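Side-chain contacts in thioesterase (Streptomyces sp. WAC02707, PDB 6VAP), which probably hydrolyses thioesters as a type II thioesterase of borrelidin biosynthesis, in the manner of editing enzymes that clear stalled acyl groups from polyketide synthase carrier domains: residues A[57-61]-A[62-66]; A[79-82]-A[83-87]; A[237-240]-A[241-245]. All blocks are in the same frame, centred on the assembly; numbering follows the deposited sequence.

Contact 1: A[57-61]-A[62-66]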
loop_
_atom_site.group_PDB
_atom_site.type_symbol
_atom_site.label_atom_id
_atom_site.label_comp_id
_atom_site.label_asym_id
_atom_site.label_seq_id
_atom_site.Cartn_x
_atom_site.Cartn_y
_atom_site.Cartn_z
ATOM N N GLN A 57 7.742 2.251 6.538
ATOM C CA GLN A 57 7.360 2.802 7.829
ATOM C C GLN A 57 7.091 4.284 7.659
ATOM O O GLN A 57 8.024 5.062 7.482
ATOM C CB GLN A 57 8.478 2.569 8.846
ATOM C CG GLN A 57 8.163 3.045 10.252
ATOM C CD GLN A 57 7.428 1.992 11.070
ATOM O OE1 GLN A 57 6.407 1.503 10.660
ATOM N NE2 GLN A 57 7.934 1.684 12.247
ATOM N N TYR A 58 5.844 4.694 7.793
ATOM C CA TYR A 58 5.526 6.111 7.695
ATOM C C TYR A 58 5.924 6.843 8.982
ATOM O O TYR A 58 5.984 6.244 10.058
ATOM C CB TYR A 58 4.042 6.324 7.445
ATOM C CG TYR A 58 3.423 5.463 6.374
ATOM C CD1 TYR A 58 4.021 5.320 5.130
ATOM C CD2 TYR A 58 2.223 4.798 6.606
ATOM C CE1 TYR A 58 3.433 4.551 4.147
ATOM C CE2 TYR A 58 1.623 4.074 5.642
ATOM C CZ TYR A 58 2.227 3.929 4.402
ATOM O OH TYR A 58 1.584 3.145 3.451
ATOM N N PRO A 59 6.223 8.135 8.892
ATOM C CA PRO A 59 6.504 8.911 10.105
ATOM C C PRO A 59 5.344 8.844 11.085
ATOM O O PRO A 59 4.172 8.751 10.697
ATOM C CB PRO A 59 6.693 10.340 9.589
ATOM C CG PRO A 59 7.076 10.178 8.131
ATOM C CD PRO A 59 6.322 8.939 7.662
ATOM N N GLY A 60 5.695 8.917 12.366
ATOM C CA GLY A 60 4.725 9.080 13.418
ATOM C C GLY A 60 4.340 7.823 14.161
ATOM O O GLY A 60 3.494 7.895 15.056
ATOM N N ARG A 61 4.926 6.680 13.840
ATOM C CA ARG A 61 4.564 5.429 14.484
ATOM C C ARG A 61 5.810 4.676 14.923
ATOM O O ARG A 61 6.860 4.750 14.277
ATOM C CB ARG A 61 3.728 4.547 13.549
ATOM C CG ARG A 61 4.500 4.037 12.337
ATOM C CD ARG A 61 3.618 4.081 11.097
ATOM N NE ARG A 61 3.212 5.448 10.795
ATOM C CZ ARG A 61 2.015 5.792 10.349
ATOM N NH1 ARG A 61 1.112 4.859 10.109
ATOM N NH2 ARG A 61 1.751 7.074 10.105
ATOM N N GLN A 62 5.671 3.946 16.032
ATOM C CA GLN A 62 6.739 3.101 16.553
ATOM C C GLN A 62 8.024 3.901 16.708
ATOM O O GLN A 62 8.061 4.862 17.473
ATOM C CB GLN A 62 6.940 1.883 15.653
ATOM C CG GLN A 62 5.657 1.045 15.473
ATOM C CD GLN A 62 5.865 -0.132 14.530
ATOM O OE1 GLN A 62 6.723 -0.097 13.660
ATOM N NE2 GLN A 62 5.070 -1.183 14.706
ATOM N N ASP A 63 9.095 3.496 16.033
ATOM C CA ASP A 63 10.378 4.163 16.206
ATOM C C ASP A 63 10.358 5.560 15.611
ATOM O O ASP A 63 11.239 6.358 15.941
ATOM C CB ASP A 63 11.496 3.346 15.558
ATOM C CG ASP A 63 11.284 3.167 14.065
ATOM O OD1 ASP A 63 10.347 2.443 13.681
ATOM O OD2 ASP A 63 12.054 3.754 13.293
ATOM N N ARG A 64 9.391 5.873 14.736
ATOM C CA ARG A 64 9.236 7.213 14.175
ATOM C C ARG A 64 8.171 8.050 14.897
ATOM O O ARG A 64 7.689 9.044 14.345
ATOM C CB ARG A 64 8.894 7.110 12.686
ATOM C CG ARG A 64 9.839 6.244 11.884
ATOM C CD ARG A 64 9.627 6.432 10.422
ATOM N NE ARG A 64 10.160 7.707 9.959
ATOM C CZ ARG A 64 10.180 8.130 8.697
ATOM N NH1 ARG A 64 9.621 7.414 7.735
ATOM N NH2 ARG A 64 10.699 9.325 8.415
ATOM N N ARG A 65 7.775 7.659 16.111
ATOM C CA ARG A 65 6.678 8.354 16.782
ATOM C C ARG A 65 7.005 9.823 17.008
ATOM O O ARG A 65 6.110 10.672 16.978
ATOM C CB ARG A 65 6.351 7.666 18.108
ATOM C CG ARG A 65 4.867 7.542 18.371
ATOM C CD ARG A 65 4.589 6.744 19.642
ATOM N NE ARG A 65 3.961 5.454 19.352
ATOM C CZ ARG A 65 4.538 4.268 19.541
ATOM N NH1 ARG A 65 5.773 4.185 20.027
ATOM N NH2 ARG A 65 3.876 3.158 19.241
ATOM N N ALA A 66 8.275 10.147 17.237
ATOM C CA ALA A 66 8.642 11.542 17.465
ATOM C C ALA A 66 8.429 12.386 16.210
ATOM O O ALA A 66 8.115 13.581 16.310
ATOM C CB ALA A 66 10.097 11.642 17.927
#
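The guanidinium of Arg64 carries the ring of Pro59 on one face, with Pro59 CG 3.5 Å above the plane and displaced toward the rim, while its edge faces Gln57 O; Trp13 adds a cation-pi contact. The edge contact is a true hydrogen bond: Arg64 NH1 gives its N-H to Gln57 O at 2.9 Å, lying in both the guanidinium and the carbonyl plane. Arg64 reaches it by bending at chi3 (74°), its methylenes running past Gln57 in the opposite direction. The amide of Gln57 is gripped at its own edge. Gln57 NE2 donates to Gln62 OE1 at 2.6 Å, almost straight (175°), and to Asp63 OD1 at 2.9 Å; both acceptors lie in the amide plane, so the group is held flat and its rotation fixed. OE1 of Gln57 takes the backbone N-H of Ala37.

Tyr58 to Arg61 form a type II beta turn with Gly60 at its third position, and the backbone then closes on itself: Gly60 N bonds to Arg64 O and Arg64 N to Arg61 O at 2.8 Å. Arg61 turns its guanidinium back over Tyr58 CB and gives NH2 to Pro59 O.

Three charged ends have ionic partners elsewhere in the chain: Arg61 with Asp177, Asp63 with Arg15, Arg64 with Glu67. Buried and bonded in this way, the side chains of Gln57, Arg61 and Arg64 are probably well fixed.

Contact 2: A[79-82]-A[83-87]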
loop_
_atom_site.group_PDB
_atom_site.type_symbol
_atom_site.label_atom_id
_atom_site.label_comp_id
_atom_site.label_asym_id
_atom_site.label_seq_id
_atom_site.Cartn_x
_atom_site.Cartn_y
_atom_site.Cartn_z
ATOM N N GLN A 79 8.070 12.493 -0.517
ATOM C CA GLN A 79 9.175 12.212 0.401
ATOM C C GLN A 79 9.694 10.782 0.226
ATOM O O GLN A 79 10.908 10.529 0.336
ATOM C CB GLN A 79 8.715 12.432 1.854
ATOM C CG GLN A 79 8.533 13.882 2.225
ATOM C CD GLN A 79 8.440 14.088 3.722
ATOM O OE1 GLN A 79 9.119 13.428 4.496
ATOM N NE2 GLN A 79 7.596 15.002 4.131
ATOM N N LEU A 80 8.791 9.834 -0.042
ATOM C CA LEU A 80 9.198 8.438 -0.077
ATOM C C LEU A 80 9.891 8.083 -1.383
ATOM O O LEU A 80 10.779 7.226 -1.386
ATOM C CB LEU A 80 7.973 7.558 0.139
ATOM C CG LEU A 80 8.121 6.076 -0.044
ATOM C CD1 LEU A 80 9.199 5.513 0.903
ATOM C CD2 LEU A 80 6.759 5.413 0.219
ATOM N N PHE A 81 9.531 8.738 -2.484
ATOM C CA PHE A 81 10.047 8.306 -3.777
ATOM C C PHE A 81 11.550 8.384 -3.857
ATOM O O PHE A 81 12.151 7.385 -4.289
ATOM C CB PHE A 81 9.391 9.107 -4.895
ATOM C CG PHE A 81 9.710 8.579 -6.267
ATOM C CD1 PHE A 81 9.484 7.234 -6.588
ATOM C CD2 PHE A 81 10.225 9.415 -7.238
ATOM C CE1 PHE A 81 9.790 6.754 -7.834
ATOM C CE2 PHE A 81 10.508 8.928 -8.500
ATOM C CZ PHE A 81 10.298 7.597 -8.791
ATOM N N PRO A 82 12.212 9.510 -3.523
ATOM C CA PRO A 82 13.681 9.548 -3.594
ATOM C C PRO A 82 14.347 8.469 -2.781
ATOM O O PRO A 82 15.420 7.985 -3.160
ATOM C CB PRO A 82 14.030 10.943 -3.051
ATOM C CG PRO A 82 12.731 11.691 -2.971
ATOM C CD PRO A 82 11.651 10.731 -2.908
ATOM N N VAL A 83 13.764 8.106 -1.645
ATOM C CA VAL A 83 14.339 7.053 -0.820
ATOM C C VAL A 83 14.215 5.713 -1.526
ATOM O O VAL A 83 15.188 4.957 -1.631
ATOM C CB VAL A 83 13.656 7.018 0.558
ATOM C CG1 VAL A 83 14.292 5.966 1.448
ATOM C CG2 VAL A 83 13.756 8.415 1.212
ATOM N N LEU A 84 13.006 5.382 -1.997
ATOM C CA LEU A 84 12.838 4.145 -2.753
ATOM C C LEU A 84 13.658 4.154 -4.027
ATOM O O LEU A 84 14.147 3.102 -4.440
ATOM C CB LEU A 84 11.372 3.912 -3.093
ATOM C CG LEU A 84 10.548 3.351 -1.939
ATOM C CD1 LEU A 84 9.083 3.539 -2.275
ATOM C CD2 LEU A 84 10.876 1.864 -1.695
ATOM N N ARG A 85 13.817 5.320 -4.659
ATOM C CA ARG A 85 14.656 5.427 -5.853
ATOM C C ARG A 85 16.067 4.894 -5.606
ATOM O O ARG A 85 16.612 4.145 -6.427
ATOM C CB ARG A 85 14.723 6.880 -6.312
ATOM C CG ARG A 85 13.578 7.312 -7.179
ATOM C CD ARG A 85 13.971 8.491 -8.061
ATOM N NE ARG A 85 14.785 8.054 -9.186
ATOM C CZ ARG A 85 14.865 8.703 -10.341
ATOM N NH1 ARG A 85 14.177 9.828 -10.513
ATOM N NH2 ARG A 85 15.636 8.232 -11.316
ATOM N N ALA A 86 16.686 5.281 -4.485
ATOM C CA ALA A 86 18.057 4.856 -4.203
ATOM C C ALA A 86 18.175 3.357 -3.940
ATOM O O ALA A 86 19.268 2.803 -4.058
ATOM C CB ALA A 86 18.606 5.635 -3.005
ATOM N N ARG A 87 17.082 2.695 -3.583
ATOM C CA ARG A 87 17.066 1.265 -3.304
ATOM C C ARG A 87 16.510 0.442 -4.452
ATOM O O ARG A 87 16.848 -0.741 -4.575
ATOM C CB ARG A 87 16.203 0.966 -2.077
ATOM C CG ARG A 87 16.780 1.451 -0.781
ATOM C CD ARG A 87 16.091 0.767 0.374
ATOM N NE ARG A 87 16.463 -0.649 0.467
ATOM C CZ ARG A 87 16.778 -1.268 1.596
ATOM N NH1 ARG A 87 16.787 -0.605 2.743
ATOM N NH2 ARG A 87 17.076 -2.555 1.572
#
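Phe81 O receives the N-H of Arg85 at 2.7 Å, and one residue earlier Leu80 O takes that of Leu84 at 3.0 Å, nearly straight at 175°. The next bond, Ala86 N to Pro82 O, is longer at 3.3 Å, with the donor lifted out of the carbonyl plane. These are the i to i+4 bonds of helix 73-87, which is kinked at Pro82, whose nitrogen has no hydrogen to give to the preceding turn. The helix is one of those flanking the central sheet of the alpha/beta-hydrolase fold, and its buried side carries the leucines.

Of the side-chain contacts, one is a CH-pi interaction. The aliphatic part of Arg85 lies across the Phe81 ring, Arg85 CG standing 3.7 Å from the ring centroid and only 12° off its normal, with Arg85 CD 3.5 Å from Phe81 CE2. It is thus the methylenes that cover this face; the guanidinium approaches CE2 obliquely. Phe81 CG lies opposite its backbone N (chi1 -171°), which sets it beside the carbonyl carbon and brings the ring to Arg85, one turn on.

Leu84 CD1 pushes against Leu80 CG at 3.5 Å; both side chains rest on Leu107 of helix 99-113 and on strand 26-30, through Leu30 and Ile28. Phe111 meets the Phe81 ring edge-to-face.

Contact 3: A[237-240]-A[241-245]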
loop_
_atom_site.group_PDB
_atom_site.type_symbol
_atom_site.label_atom_id
_atom_site.label_comp_id
_atom_site.label_asym_id
_atom_site.label_seq_id
_atom_site.Cartn_x
_atom_site.Cartn_y
_atom_site.Cartn_z
ATOM N N GLU A 237 -7.445 -13.153 6.578
ATOM C CA GLU A 237 -8.014 -14.485 6.438
ATOM C C GLU A 237 -7.541 -15.162 5.169
ATOM O O GLU A 237 -7.709 -16.372 5.053
ATOM C CB GLU A 237 -9.563 -14.428 6.415
ATOM C CG GLU A 237 -10.252 -15.748 6.748
ATOM C CD GLU A 237 -11.543 -15.983 5.967
ATOM O OE1 GLU A 237 -12.368 -16.811 6.404
ATOM O OE2 GLU A 237 -11.736 -15.349 4.914
ATOM N N HIS A 238 -6.986 -14.405 4.212
ATOM C CA HIS A 238 -6.583 -14.922 2.913
ATOM C C HIS A 238 -5.096 -14.736 2.667
ATOM O O HIS A 238 -4.690 -14.570 1.521
ATOM C CB HIS A 238 -7.412 -14.248 1.825
ATOM C CG HIS A 238 -8.855 -14.649 1.842
ATOM N ND1 HIS A 238 -9.795 -13.999 2.612
ATOM C CD2 HIS A 238 -9.518 -15.627 1.175
ATOM C CE1 HIS A 238 -10.980 -14.543 2.396
ATOM N NE2 HIS A 238 -10.828 -15.573 1.581
ATOM N N ARG A 239 -4.271 -14.771 3.717
ATOM C CA ARG A 239 -2.869 -14.404 3.538
ATOM C C ARG A 239 -2.193 -15.329 2.526
ATOM O O ARG A 239 -1.593 -14.879 1.536
ATOM C CB ARG A 239 -2.121 -14.447 4.870
ATOM C CG ARG A 239 -0.651 -14.078 4.743
ATOM C CD ARG A 239 0.002 -13.943 6.130
ATOM N NE ARG A 239 0.095 -15.220 6.824
ATOM C CZ ARG A 239 -0.493 -15.499 7.984
ATOM N NH1 ARG A 239 -0.333 -16.697 8.525
ATOM N NH2 ARG A 239 -1.243 -14.595 8.604
ATOM N N ASP A 240 -2.271 -16.643 2.770
ATOM C CA ASP A 240 -1.588 -17.580 1.884
ATOM C C ASP A 240 -2.042 -17.408 0.435
ATOM O O ASP A 240 -1.227 -17.443 -0.499
ATOM C CB ASP A 240 -1.818 -19.006 2.359
ATOM C CG ASP A 240 -0.803 -19.428 3.404
ATOM O OD1 ASP A 240 0.402 -19.123 3.231
ATOM O OD2 ASP A 240 -1.209 -20.058 4.404
ATOM N N ALA A 241 -3.334 -17.188 0.218
ATOM C CA ALA A 241 -3.790 -16.973 -1.156
ATOM C C ALA A 241 -3.184 -15.697 -1.756
ATOM O O ALA A 241 -2.751 -15.670 -2.915
ATOM C CB ALA A 241 -5.319 -16.898 -1.190
ATOM N N ILE A 242 -3.171 -14.610 -0.997
ATOM C CA ILE A 242 -2.597 -13.376 -1.530
ATOM C C ILE A 242 -1.096 -13.521 -1.774
ATOM O O ILE A 242 -0.544 -12.956 -2.728
ATOM C CB ILE A 242 -2.908 -12.212 -0.581
ATOM C CG1 ILE A 242 -4.431 -12.002 -0.538
ATOM C CG2 ILE A 242 -2.185 -10.954 -1.047
ATOM C CD1 ILE A 242 -4.862 -10.888 0.382
ATOM N N LEU A 243 -0.406 -14.245 -0.898
ATOM C CA LEU A 243 1.018 -14.489 -1.098
ATOM C C LEU A 243 1.280 -15.280 -2.374
ATOM O O LEU A 243 2.261 -15.006 -3.085
ATOM C CB LEU A 243 1.602 -15.224 0.104
ATOM C CG LEU A 243 1.478 -14.548 1.444
ATOM C CD1 LEU A 243 1.968 -15.513 2.562
ATOM C CD2 LEU A 243 2.263 -13.255 1.478
ATOM N N GLY A 244 0.431 -16.271 -2.671
ATOM C CA GLY A 244 0.549 -16.964 -3.942
ATOM C C GLY A 244 0.258 -16.080 -5.146
ATOM O O GLY A 244 0.847 -16.259 -6.210
ATOM N N ILE A 245 -0.661 -15.128 -5.008
ATOM C CA ILE A 245 -0.918 -14.180 -6.090
ATOM C C ILE A 245 0.283 -13.255 -6.269
ATOM O O ILE A 245 0.741 -12.999 -7.393
ATOM C CB ILE A 245 -2.207 -13.395 -5.787
ATOM C CG1 ILE A 245 -3.433 -14.258 -6.142
ATOM C CG2 ILE A 245 -2.253 -12.111 -6.567
ATOM C CD1 ILE A 245 -4.730 -13.777 -5.511
#
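Arg239 sends CG opposite its backbone N (chi1 180°), while Leu243, one turn on, sends its CG opposite the carbonyl carbon (chi1 -59°); the two side chains thereby run side by side in the same direction. Their meeting is aliphatic: Arg239 CG lies 3.7 Å from Leu243 CD1, and the arginine chain then bends at chi3, past this contact. Leu243 CG also sits close over the backbone, 3.1 Å from Arg239 O. The other side chain near Leu243 is Asp240, whose OD1 comes to 4.0 Å from Leu243 CD1, a loose approach.

The backbone here is the first turn of helix 239-250. His238 occupies the N-cap position, and its carbonyl oxygen accepts the N-H of Ile242 at 2.9 Å, nearly straight at 166°. Arg239 O takes Leu243 N at 2.8 Å, and Asp240 O takes Gly244 N at 3.0 Å. Ile242 packs CG1 against that same His238 oxygen. The imidazole is positioned from outside the helix: ND1 is hydrogen-bonded to Tyr234 O, and the ring meets Phe228 edge-to-face, which ties the start of the helix to the preceding loop through Tyr234 and to strand 223-228 through Phe228.

Arg239 and Leu243 lie against helix 41-47, touching Pro42, Val43 and Ala46. Ile242 rests on Tyr234 and Leu235, and Ile245 on strand 223-228, so the helix packs between helix 41-47 and the last strand of the sheet.

The three contacts follow one another along the chain within the same thioesterase domain. Contact 1 is in the loop leaving strand 52-56 and contact 2 on helix 73-87, the next helix; their centres are about 17 Å apart and their nearest atoms about 5 Å, and Trp13 touches both. Contact 3, on helix 239-250, lies about 27 Å from each by centres, and on the other side of the chain's centre from contact 2. The central sheet of the alpha/beta-hydrolase fold runs between the helices of contacts 2 and 3. In contact 1, Tyr58 touches the probable nucleophile elbow; contact 3 follows the loop holding His232 of the probable triad.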